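Ubiquinol-cytochrome C chaperone (Brucella abortus NCTC 8038, PDB 6RWT) probably acts as an assembly chaperone of respiratory complex III, as a bacterial homolog of mitochondrial Cbp3, which interacts with newly synthesized cytochrome b. Local coordinates at residues Val23-Phe33 against Ile172-Val180; Arg60-Leu71 against Leu159-Ala168. One frame throughout, in Å; residues are numbered along the deposited sequence.

Contact 1: Val23-Phe33 against Ile172-Val180; sequences VIVAAARQKRF and ISYMDVDQV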
loop_
_atom_site.group_PDB
_atom_site.type_symbol
_atom_site.label_atom_id
_atom_site.label_comp_id
_atom_site.label_asym_id
_atom_site.label_seq_id
_atom_site.Cartn_x
_atom_site.Cartn_y
_atom_site.Cartn_z
ATOM N N VAL A 23 -0.886 9.763 -4.803
ATOM C CA VAL A 23 -2.228 9.151 -4.822
ATOM C C VAL A 23 -2.373 8.072 -3.739
ATOM O O VAL A 23 -3.401 8.017 -3.042
ATOM C CB VAL A 23 -2.600 8.579 -6.214
ATOM C CG1 VAL A 23 -3.898 7.774 -6.169
ATOM C CG2 VAL A 23 -2.761 9.710 -7.224
ATOM N N ILE A 24 -1.346 7.231 -3.596
ATOM C CA ILE A 24 -1.345 6.160 -2.581
ATOM C C ILE A 24 -1.410 6.765 -1.165
ATOM O O ILE A 24 -2.226 6.332 -0.335
ATOM C CB ILE A 24 -0.114 5.225 -2.746
ATOM C CG1 ILE A 24 -0.161 4.519 -4.105
ATOM C CG2 ILE A 24 -0.062 4.186 -1.628
ATOM C CD1 ILE A 24 1.093 3.752 -4.483
ATOM N N VAL A 25 -0.575 7.776 -0.903
ATOM C CA VAL A 25 -0.538 8.445 0.409
ATOM C C VAL A 25 -1.894 9.102 0.742
ATOM O O VAL A 25 -2.397 8.971 1.863
ATOM C CB VAL A 25 0.622 9.473 0.480
ATOM C CG1 VAL A 25 0.510 10.393 1.694
ATOM C CG2 VAL A 25 1.967 8.751 0.491
ATOM N N ALA A 26 -2.487 9.787 -0.233
ATOM C CA ALA A 26 -3.803 10.414 -0.044
ATOM C C ALA A 26 -4.885 9.380 0.277
ATOM O O ALA A 26 -5.719 9.592 1.164
ATOM C CB ALA A 26 -4.192 11.222 -1.275
ATOM N N ALA A 27 -4.869 8.258 -0.438
ATOM C CA ALA A 27 -5.835 7.180 -0.173
ATOM C C ALA A 27 -5.726 6.635 1.263
ATOM O O ALA A 27 -6.737 6.401 1.915
ATOM C CB ALA A 27 -5.698 6.066 -1.205
ATOM N N ALA A 28 -4.497 6.466 1.751
ATOM C CA ALA A 28 -4.246 5.986 3.120
ATOM C C ALA A 28 -4.664 6.967 4.231
ATOM O O ALA A 28 -4.868 6.544 5.375
ATOM C CB ALA A 28 -2.771 5.626 3.277
ATOM N N ARG A 29 -4.780 8.261 3.899
ATOM C CA ARG A 29 -5.168 9.317 4.848
ATOM C C ARG A 29 -6.678 9.614 4.923
ATOM O O ARG A 29 -7.080 10.515 5.671
ATOM C CB ARG A 29 -4.405 10.616 4.526
ATOM C CG ARG A 29 -2.922 10.545 4.843
ATOM C CD ARG A 29 -2.178 11.793 4.392
ATOM N NE ARG A 29 -0.775 11.777 4.810
ATOM C CZ ARG A 29 0.169 12.629 4.397
ATOM N NH1 ARG A 29 -0.100 13.599 3.522
ATOM N NH2 ARG A 29 1.410 12.501 4.862
ATOM N N GLN A 30 -7.514 8.883 4.172
ATOM C CA GLN A 30 -8.982 9.126 4.179
ATOM C C GLN A 30 -9.541 9.051 5.609
ATOM O O GLN A 30 -9.239 8.110 6.349
ATOM C CB GLN A 30 -9.712 8.143 3.244
ATOM C CG GLN A 30 -9.426 8.375 1.757
ATOM C CD GLN A 30 -9.990 7.288 0.871
ATOM O OE1 GLN A 30 -9.359 6.246 0.646
ATOM N NE2 GLN A 30 -11.181 7.524 0.355
ATOM N N LYS A 31 -10.338 10.055 5.986
ATOM C CA LYS A 31 -10.741 10.263 7.391
ATOM C C LYS A 31 -11.594 9.139 7.984
ATOM O O LYS A 31 -11.463 8.830 9.175
ATOM C CB LYS A 31 -11.468 11.609 7.558
ATOM C CG LYS A 31 -10.604 12.831 7.280
ATOM C CD LYS A 31 -9.566 13.082 8.363
ATOM C CE LYS A 31 -8.740 14.327 8.067
ATOM N NZ LYS A 31 -9.559 15.574 8.079
ATOM N N ARG A 32 -12.435 8.514 7.158
ATOM C CA ARG A 32 -13.353 7.466 7.627
ATOM C C ARG A 32 -12.642 6.287 8.309
ATOM O O ARG A 32 -13.194 5.697 9.235
ATOM C CB ARG A 32 -14.244 6.949 6.484
ATOM C CG ARG A 32 -15.457 6.161 6.961
ATOM C CD ARG A 32 -16.359 5.713 5.819
ATOM N NE ARG A 32 -17.602 5.109 6.318
ATOM C CZ ARG A 32 -18.515 4.497 5.563
ATOM N NH1 ARG A 32 -18.346 4.374 4.245
ATOM N NH2 ARG A 32 -19.612 3.995 6.134
ATOM N N PHE A 33 -11.422 5.952 7.877
ATOM C CA PHE A 33 -10.681 4.856 8.521
ATOM C C PHE A 33 -10.519 5.114 10.025
ATOM O O PHE A 33 -10.681 4.209 10.833
ATOM C CB PHE A 33 -9.269 4.658 7.936
ATOM C CG PHE A 33 -9.220 4.367 6.452
ATOM C CD1 PHE A 33 -10.048 3.411 5.862
ATOM C CD2 PHE A 33 -8.280 5.017 5.649
ATOM C CE1 PHE A 33 -9.969 3.150 4.498
ATOM C CE2 PHE A 33 -8.199 4.753 4.293
ATOM C CZ PHE A 33 -9.049 3.817 3.714
ATOM N N ILE A 172 -3.317 5.843 -11.713
ATOM C CA ILE A 172 -3.768 4.971 -10.616
ATOM C C ILE A 172 -4.925 5.646 -9.862
ATOM O O ILE A 172 -4.960 6.877 -9.732
ATOM C CB ILE A 172 -2.592 4.627 -9.657
ATOM C CG1 ILE A 172 -2.968 3.501 -8.682
ATOM C CG2 ILE A 172 -2.101 5.854 -8.875
ATOM C CD1 ILE A 172 -1.783 2.944 -7.901
ATOM N N SER A 173 -5.882 4.843 -9.390
ATOM C CA SER A 173 -6.925 5.342 -8.492
ATOM C C SER A 173 -7.401 4.254 -7.529
ATOM O O SER A 173 -7.297 3.052 -7.819
ATOM C CB SER A 173 -8.108 5.943 -9.277
ATOM O OG SER A 173 -8.689 4.999 -10.153
ATOM N N TYR A 174 -7.882 4.700 -6.372
ATOM C CA TYR A 174 -8.518 3.863 -5.360
ATOM C C TYR A 174 -9.979 4.290 -5.226
ATOM O O TYR A 174 -10.385 5.360 -5.707
ATOM C CB TYR A 174 -7.804 4.017 -4.006
ATOM C CG TYR A 174 -6.391 3.450 -4.007
ATOM C CD1 TYR A 174 -5.327 4.153 -4.584
ATOM C CD2 TYR A 174 -6.117 2.190 -3.467
ATOM C CE1 TYR A 174 -4.038 3.622 -4.599
ATOM C CE2 TYR A 174 -4.836 1.659 -3.479
ATOM C CZ TYR A 174 -3.789 2.370 -4.054
ATOM O OH TYR A 174 -2.496 1.847 -4.080
ATOM N N MET A 175 -10.764 3.454 -4.560
ATOM C CA MET A 175 -12.166 3.781 -4.300
ATOM C C MET A 175 -12.275 4.894 -3.244
ATOM O O MET A 175 -11.372 5.062 -2.421
ATOM C CB MET A 175 -12.929 2.532 -3.847
ATOM C CG MET A 175 -12.933 1.371 -4.845
ATOM S SD MET A 175 -13.659 1.709 -6.468
ATOM C CE MET A 175 -15.361 2.020 -6.003
ATOM N N ASP A 176 -13.349 5.680 -3.306
ATOM C CA ASP A 176 -13.702 6.646 -2.251
ATOM C C ASP A 176 -14.356 5.860 -1.110
ATOM O O ASP A 176 -15.495 5.403 -1.230
ATOM C CB ASP A 176 -14.664 7.724 -2.809
ATOM C CG ASP A 176 -15.133 8.760 -1.756
ATOM O OD1 ASP A 176 -14.789 8.673 -0.555
ATOM O OD2 ASP A 176 -15.891 9.682 -2.149
ATOM N N VAL A 177 -13.642 5.721 0.007
ATOM C CA VAL A 177 -14.143 4.967 1.161
ATOM C C VAL A 177 -15.508 5.459 1.692
ATOM O O VAL A 177 -16.265 4.664 2.238
ATOM C CB VAL A 177 -13.072 4.877 2.293
ATOM C CG1 VAL A 177 -12.893 6.213 3.000
ATOM C CG2 VAL A 177 -13.426 3.775 3.290
ATOM N N ASP A 178 -15.829 6.742 1.504
ATOM C CA ASP A 178 -17.135 7.298 1.934
ATOM C C ASP A 178 -18.352 6.733 1.182
ATOM O O ASP A 178 -19.480 6.830 1.673
ATOM C CB ASP A 178 -17.139 8.827 1.808
ATOM C CG ASP A 178 -16.163 9.505 2.755
ATOM O OD1 ASP A 178 -15.992 9.025 3.891
ATOM O OD2 ASP A 178 -15.572 10.536 2.364
ATOM N N GLN A 179 -18.116 6.182 -0.011
ATOM C CA GLN A 179 -19.157 5.533 -0.808
ATOM C C GLN A 179 -19.333 4.034 -0.514
ATOM O O GLN A 179 -20.203 3.399 -1.110
ATOM C CB GLN A 179 -18.877 5.743 -2.302
ATOM C CG GLN A 179 -18.783 7.212 -2.710
ATOM C CD GLN A 179 -18.446 7.408 -4.179
ATOM O OE1 GLN A 179 -17.647 6.665 -4.758
ATOM N NE2 GLN A 179 -19.049 8.418 -4.791
ATOM N N VAL A 180 -18.533 3.466 0.394
ATOM C CA VAL A 180 -18.696 2.059 0.805
ATOM C C VAL A 180 -19.924 1.924 1.711
ATOM O O VAL A 180 -20.069 2.678 2.676
ATOM C CB VAL A 180 -17.443 1.527 1.548
ATOM C CG1 VAL A 180 -17.648 0.093 2.034
ATOM C CG2 VAL A 180 -16.228 1.589 0.638
HETATM O O HOH W 1 -13.209 9.572 4.493
#
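The C-terminal tail of this all-helical chaperone runs along the end of helix 2-28 and the turn that follows it, and Tyr174 lays its ring against Ala27. The methyl of Ala27 makes an off-centre CH-pi contact with the phenol, 4.3 Å from CB to the centroid of the Tyr174 ring, while Val23 CG1 approaches an edge of the same ring. Ile24 CG1 lies 3.5 Å from Tyr174 OH, whose hydrogen bond goes to the backbone oxygen of His53 in helix 43-61. Val23 CG1 also packs on Ile172 CG2.

Farther along, Arg32 reaches across with CG anti to the backbone N (chi1 -164°) and an extended chain. Its NH1 grips two carbonyls lying near the guanidinium plane, Val177 O at 2.9 Å and Val180 O at 2.9 Å; the second bond is the straighter (166°) and uses a lone pair. A water joins Arg32 N to Asp178 OD1. Val177 CG2 meets Phe33 CE1 at 3.7 Å.

Asp176 OD1 accepts from Asp178 N, an Asx turn that leads into the 3-10 segment 177-179. Such a chain end, apolar along a helix and then tied through its carbonyls to one arginine, exemplifies a tail docked on a helical bundle.

Contact 2: Arg60-Leu71 against Leu159-Ala168; sequences RMKGENPALNAL and LREISDEALA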
loop_
_atom_site.group_PDB
_atom_site.type_symbol
_atom_site.label_atom_id
_atom_site.label_comp_id
_atom_site.label_asym_id
_atom_site.label_seq_id
_atom_site.Cartn_x
_atom_site.Cartn_y
_atom_site.Cartn_z
ATOM N N ARG A 60 -1.232 -5.501 -7.711
ATOM C CA ARG A 60 -1.693 -5.269 -9.090
ATOM C C ARG A 60 -0.556 -5.298 -10.122
ATOM O O ARG A 60 -0.723 -5.825 -11.229
ATOM C CB ARG A 60 -2.434 -3.924 -9.186
ATOM C CG ARG A 60 -2.695 -3.396 -10.603
ATOM C CD ARG A 60 -3.629 -4.289 -11.409
ATOM N NE ARG A 60 -3.842 -3.773 -12.768
ATOM C CZ ARG A 60 -3.044 -3.986 -13.819
ATOM N NH1 ARG A 60 -1.944 -4.733 -13.719
ATOM N NH2 ARG A 60 -3.361 -3.457 -14.996
ATOM N N MET A 61 0.576 -4.695 -9.768
ATOM C CA MET A 61 1.680 -4.492 -10.718
ATOM C C MET A 61 2.549 -5.720 -10.966
ATOM O O MET A 61 3.131 -5.835 -12.053
ATOM C CB MET A 61 2.554 -3.313 -10.275
ATOM C CG MET A 61 1.849 -1.973 -10.375
ATOM S SD MET A 61 2.837 -0.625 -9.696
ATOM C CE MET A 61 1.584 0.640 -9.598
ATOM N N LYS A 62 2.660 -6.620 -9.988
ATOM C CA LYS A 62 3.467 -7.853 -10.143
ATOM C C LYS A 62 2.995 -8.683 -11.327
ATOM O O LYS A 62 1.817 -9.022 -11.424
ATOM C CB LYS A 62 3.433 -8.710 -8.864
ATOM C CG LYS A 62 3.774 -10.191 -9.049
ATOM C CD LYS A 62 3.796 -10.948 -7.725
ATOM C CE LYS A 62 5.197 -11.048 -7.140
ATOM N NZ LYS A 62 5.993 -12.120 -7.798
ATOM N N GLY A 63 3.922 -9.017 -12.221
ATOM C CA GLY A 63 3.591 -9.810 -13.399
ATOM C C GLY A 63 4.763 -9.917 -14.353
ATOM O O GLY A 63 5.913 -9.973 -13.923
ATOM N N GLU A 64 4.458 -9.937 -15.643
ATOM C CA GLU A 64 5.458 -10.084 -16.704
ATOM C C GLU A 64 5.766 -8.793 -17.479
ATOM O O GLU A 64 6.630 -8.802 -18.356
ATOM C CB GLU A 64 4.993 -11.178 -17.678
ATOM C CG GLU A 64 4.838 -12.556 -17.041
ATOM C CD GLU A 64 6.130 -13.092 -16.444
ATOM O OE1 GLU A 64 7.215 -12.825 -17.008
ATOM O OE2 GLU A 64 6.063 -13.785 -15.407
ATOM N N ASN A 65 5.085 -7.694 -17.150
ATOM C CA ASN A 65 5.257 -6.402 -17.822
ATOM C C ASN A 65 6.464 -5.664 -17.205
ATOM O O ASN A 65 6.422 -5.308 -16.021
ATOM C CB ASN A 65 3.959 -5.595 -17.663
ATOM C CG ASN A 65 3.958 -4.277 -18.423
ATOM O OD1 ASN A 65 4.862 -3.457 -18.278
ATOM N ND2 ASN A 65 2.896 -4.036 -19.178
ATOM N N PRO A 66 7.537 -5.418 -17.995
ATOM C CA PRO A 66 8.721 -4.731 -17.438
ATOM C C PRO A 66 8.445 -3.339 -16.870
ATOM O O PRO A 66 9.018 -2.974 -15.839
ATOM C CB PRO A 66 9.674 -4.616 -18.639
ATOM C CG PRO A 66 9.225 -5.651 -19.592
ATOM C CD PRO A 66 7.748 -5.788 -19.407
ATOM N N ALA A 67 7.576 -2.573 -17.528
ATOM C CA ALA A 67 7.247 -1.222 -17.058
ATOM C C ALA A 67 6.510 -1.240 -15.712
ATOM O O ALA A 67 6.805 -0.414 -14.844
ATOM C CB ALA A 67 6.436 -0.464 -18.097
ATOM N N LEU A 68 5.557 -2.163 -15.536
ATOM C CA LEU A 68 4.869 -2.278 -14.235
ATOM C C LEU A 68 5.761 -2.872 -13.136
ATOM O O LEU A 68 5.670 -2.452 -11.980
ATOM C CB LEU A 68 3.560 -3.074 -14.355
ATOM C CG LEU A 68 2.458 -2.429 -15.197
ATOM C CD1 LEU A 68 1.212 -3.316 -15.199
ATOM C CD2 LEU A 68 2.108 -1.028 -14.716
ATOM N N ASN A 69 6.628 -3.832 -13.475
ATOM C CA ASN A 69 7.582 -4.350 -12.490
ATOM C C ASN A 69 8.538 -3.234 -12.011
ATOM O O ASN A 69 8.839 -3.155 -10.822
ATOM C CB ASN A 69 8.350 -5.571 -13.031
ATOM C CG ASN A 69 7.482 -6.826 -13.128
ATOM O OD1 ASN A 69 6.510 -7.001 -12.387
ATOM N ND2 ASN A 69 7.840 -7.715 -14.047
ATOM N N ALA A 70 8.979 -2.360 -12.924
ATOM C CA ALA A 70 9.861 -1.238 -12.563
ATOM C C ALA A 70 9.139 -0.189 -11.710
ATOM O O ALA A 70 9.696 0.315 -10.736
ATOM C CB ALA A 70 10.439 -0.586 -13.813
ATOM N N LEU A 71 7.901 0.143 -12.076
ATOM C CA LEU A 71 7.100 1.073 -11.266
ATOM C C LEU A 71 6.888 0.517 -9.843
ATOM O O LEU A 71 6.983 1.265 -8.859
ATOM C CB LEU A 71 5.757 1.388 -11.943
ATOM C CG LEU A 71 4.832 2.413 -11.268
ATOM C CD1 LEU A 71 5.559 3.718 -10.967
ATOM C CD2 LEU A 71 3.592 2.665 -12.116
ATOM N N LEU A 159 -8.380 -1.478 -9.484
ATOM C CA LEU A 159 -7.003 -1.514 -9.976
ATOM C C LEU A 159 -6.822 -2.509 -11.135
ATOM O O LEU A 159 -6.139 -2.200 -12.109
ATOM C CB LEU A 159 -6.013 -1.808 -8.836
ATOM C CG LEU A 159 -5.802 -0.686 -7.801
ATOM C CD1 LEU A 159 -5.095 -1.233 -6.569
ATOM C CD2 LEU A 159 -5.035 0.505 -8.372
ATOM N N ARG A 160 -7.454 -3.680 -11.032
ATOM C CA ARG A 160 -7.347 -4.728 -12.060
ATOM C C ARG A 160 -7.893 -4.283 -13.419
ATOM O O ARG A 160 -7.369 -4.682 -14.468
ATOM C CB ARG A 160 -8.079 -5.993 -11.599
ATOM C CG ARG A 160 -7.901 -7.201 -12.516
ATOM C CD ARG A 160 -8.269 -8.495 -11.801
ATOM N NE ARG A 160 -9.647 -8.471 -11.317
ATOM C CZ ARG A 160 -10.186 -9.358 -10.471
ATOM N NH1 ARG A 160 -9.478 -10.385 -9.985
ATOM N NH2 ARG A 160 -11.459 -9.212 -10.101
ATOM N N GLU A 161 -8.938 -3.461 -13.392
ATOM C CA GLU A 161 -9.590 -2.987 -14.621
ATOM C C GLU A 161 -8.855 -1.840 -15.321
ATOM O O GLU A 161 -9.122 -1.568 -16.492
ATOM C CB GLU A 161 -11.032 -2.569 -14.330
ATOM C CG GLU A 161 -11.967 -3.731 -14.052
ATOM C CD GLU A 161 -13.422 -3.307 -14.087
ATOM O OE1 GLU A 161 -13.787 -2.355 -13.361
ATOM O OE2 GLU A 161 -14.199 -3.920 -14.847
ATOM N N ILE A 162 -7.945 -1.164 -14.622
ATOM C CA ILE A 162 -7.090 -0.155 -15.260
ATOM C C ILE A 162 -6.142 -0.906 -16.209
ATOM O O ILE A 162 -5.569 -1.929 -15.824
ATOM C CB ILE A 162 -6.280 0.681 -14.227
ATOM C CG1 ILE A 162 -7.211 1.393 -13.229
ATOM C CG2 ILE A 162 -5.428 1.738 -14.933
ATOM C CD1 ILE A 162 -6.510 2.056 -12.051
ATOM N N SER A 163 -5.987 -0.418 -17.442
ATOM C CA SER A 163 -5.063 -1.049 -18.393
ATOM C C SER A 163 -3.607 -0.961 -17.908
ATOM O O SER A 163 -3.239 -0.019 -17.204
ATOM C CB SER A 163 -5.191 -0.428 -19.793
ATOM O OG SER A 163 -4.645 0.882 -19.850
ATOM N N ASP A 164 -2.792 -1.949 -18.280
ATOM C CA ASP A 164 -1.340 -1.894 -18.040
ATOM C C ASP A 164 -0.717 -0.584 -18.568
ATOM O O ASP A 164 0.133 0.016 -17.901
ATOM C CB ASP A 164 -0.624 -3.096 -18.684
ATOM C CG ASP A 164 -0.822 -4.411 -17.919
ATOM O OD1 ASP A 164 -1.621 -4.482 -16.958
ATOM O OD2 ASP A 164 -0.158 -5.403 -18.303
ATOM N N GLU A 165 -1.144 -0.156 -19.759
ATOM C CA GLU A 165 -0.655 1.079 -20.393
ATOM C C GLU A 165 -0.973 2.332 -19.563
ATOM O O GLU A 165 -0.090 3.165 -19.320
ATOM C CB GLU A 165 -1.239 1.208 -21.817
ATOM C CG GLU A 165 -0.794 2.441 -22.598
ATOM C CD GLU A 165 -1.216 2.419 -24.061
ATOM O OE1 GLU A 165 -0.445 2.923 -24.905
ATOM O OE2 GLU A 165 -2.314 1.910 -24.377
ATOM N N ALA A 166 -2.225 2.454 -19.118
ATOM C CA ALA A 166 -2.654 3.614 -18.331
ATOM C C ALA A 166 -1.968 3.652 -16.963
ATOM O O ALA A 166 -1.557 4.720 -16.494
ATOM C CB ALA A 166 -4.163 3.622 -18.160
ATOM N N LEU A 167 -1.834 2.486 -16.333
ATOM C CA LEU A 167 -1.208 2.401 -15.013
ATOM C C LEU A 167 0.276 2.777 -15.082
ATOM O O LEU A 167 0.772 3.533 -14.238
ATOM C CB LEU A 167 -1.385 1.000 -14.422
ATOM C CG LEU A 167 -0.964 0.784 -12.971
ATOM C CD1 LEU A 167 -1.591 1.792 -12.012
ATOM C CD2 LEU A 167 -1.334 -0.632 -12.555
ATOM N N ALA A 168 0.972 2.290 -16.106
ATOM C CA ALA A 168 2.394 2.635 -16.302
ATOM C C ALA A 168 2.619 4.126 -16.607
ATOM O O ALA A 168 3.689 4.663 -16.304
ATOM C CB ALA A 168 2.999 1.770 -17.391
#
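Arg60, in the last turn of helix 43-61, folds into the bend between helices 145-161 and 164-168 and fills it with its guanidinium. A bend at chi2 (64°) turns the chain toward the three acceptors around the group. NE donates to Leu159 O at 2.9 Å from above the carbonyl plane, and Ile162 N reaches that oxygen from the other face. NH2 gives two bonds, to Ile162 O at 2.8 Å and, as a salt bridge, to Asp164 OD1 at 2.8 Å, the latter met nearly along the C-O axis; NH1 adds a weak one to the same carboxylate oxygen. All three acceptors lie close to the guanidinium plane, which fixes the rotation of the group.

Leu167 CD2 lies over one face, 3.9 Å above the guanidinium plane and over its centre, and also touches Arg60 CG, nearer the backbone. Met61 and Leu68 add to the packing round this leucine. Met61, next in the chain after Arg60, brings CG against Leu167 CD2, the two side chains crossing at a slant, and Leu68 CD2 settles between Leu167 CG (4.0 Å) and Ala168 CB (4.0 Å). The other branch of Leu68, CD1, leans on the Asp164 carboxylate. Leu71 CD2 rests on the backbone oxygen of Leu167. Next to Leu68, the methyls of Ala67 and Ala168 meet at 4.2 Å. Asn65, whose OD1 caps helix 66-89 by accepting from Leu68 N, sends ND2 weakly toward Asp164 OD2.

Segments 66-71 and 164-168 run 35° apart, axes 9.6 Å from each other, so the short helix 164-168 rests against the start of helix 66-89, with the ends of helices 43-61 and 145-161 alongside.

In the fold
Along the chain, contact 2 is nested inside the loop closed by contact 1: helix 2-28 comes first, then helices 43-61 and 66-89, later helix 145-161 and the short helix 164-168, and finally the tail that returns to helix 2-28. Their centres are about 20 Å apart, yet the contacts touch where the tail begins. Ile172 CG1 packs on Leu159 CD2 at 3.7 Å and Ile172 CB on Leu167 CD1 at 3.8 Å, while Ser173 adjoins Ile162. Helix 43-61 carries Arg60 of contact 2 and, through His53, also borders contact 1; helix 145-161 likewise offers Leu159 and Tyr151. Together they join the N-terminal helix and C-terminal tail to the intervening helices.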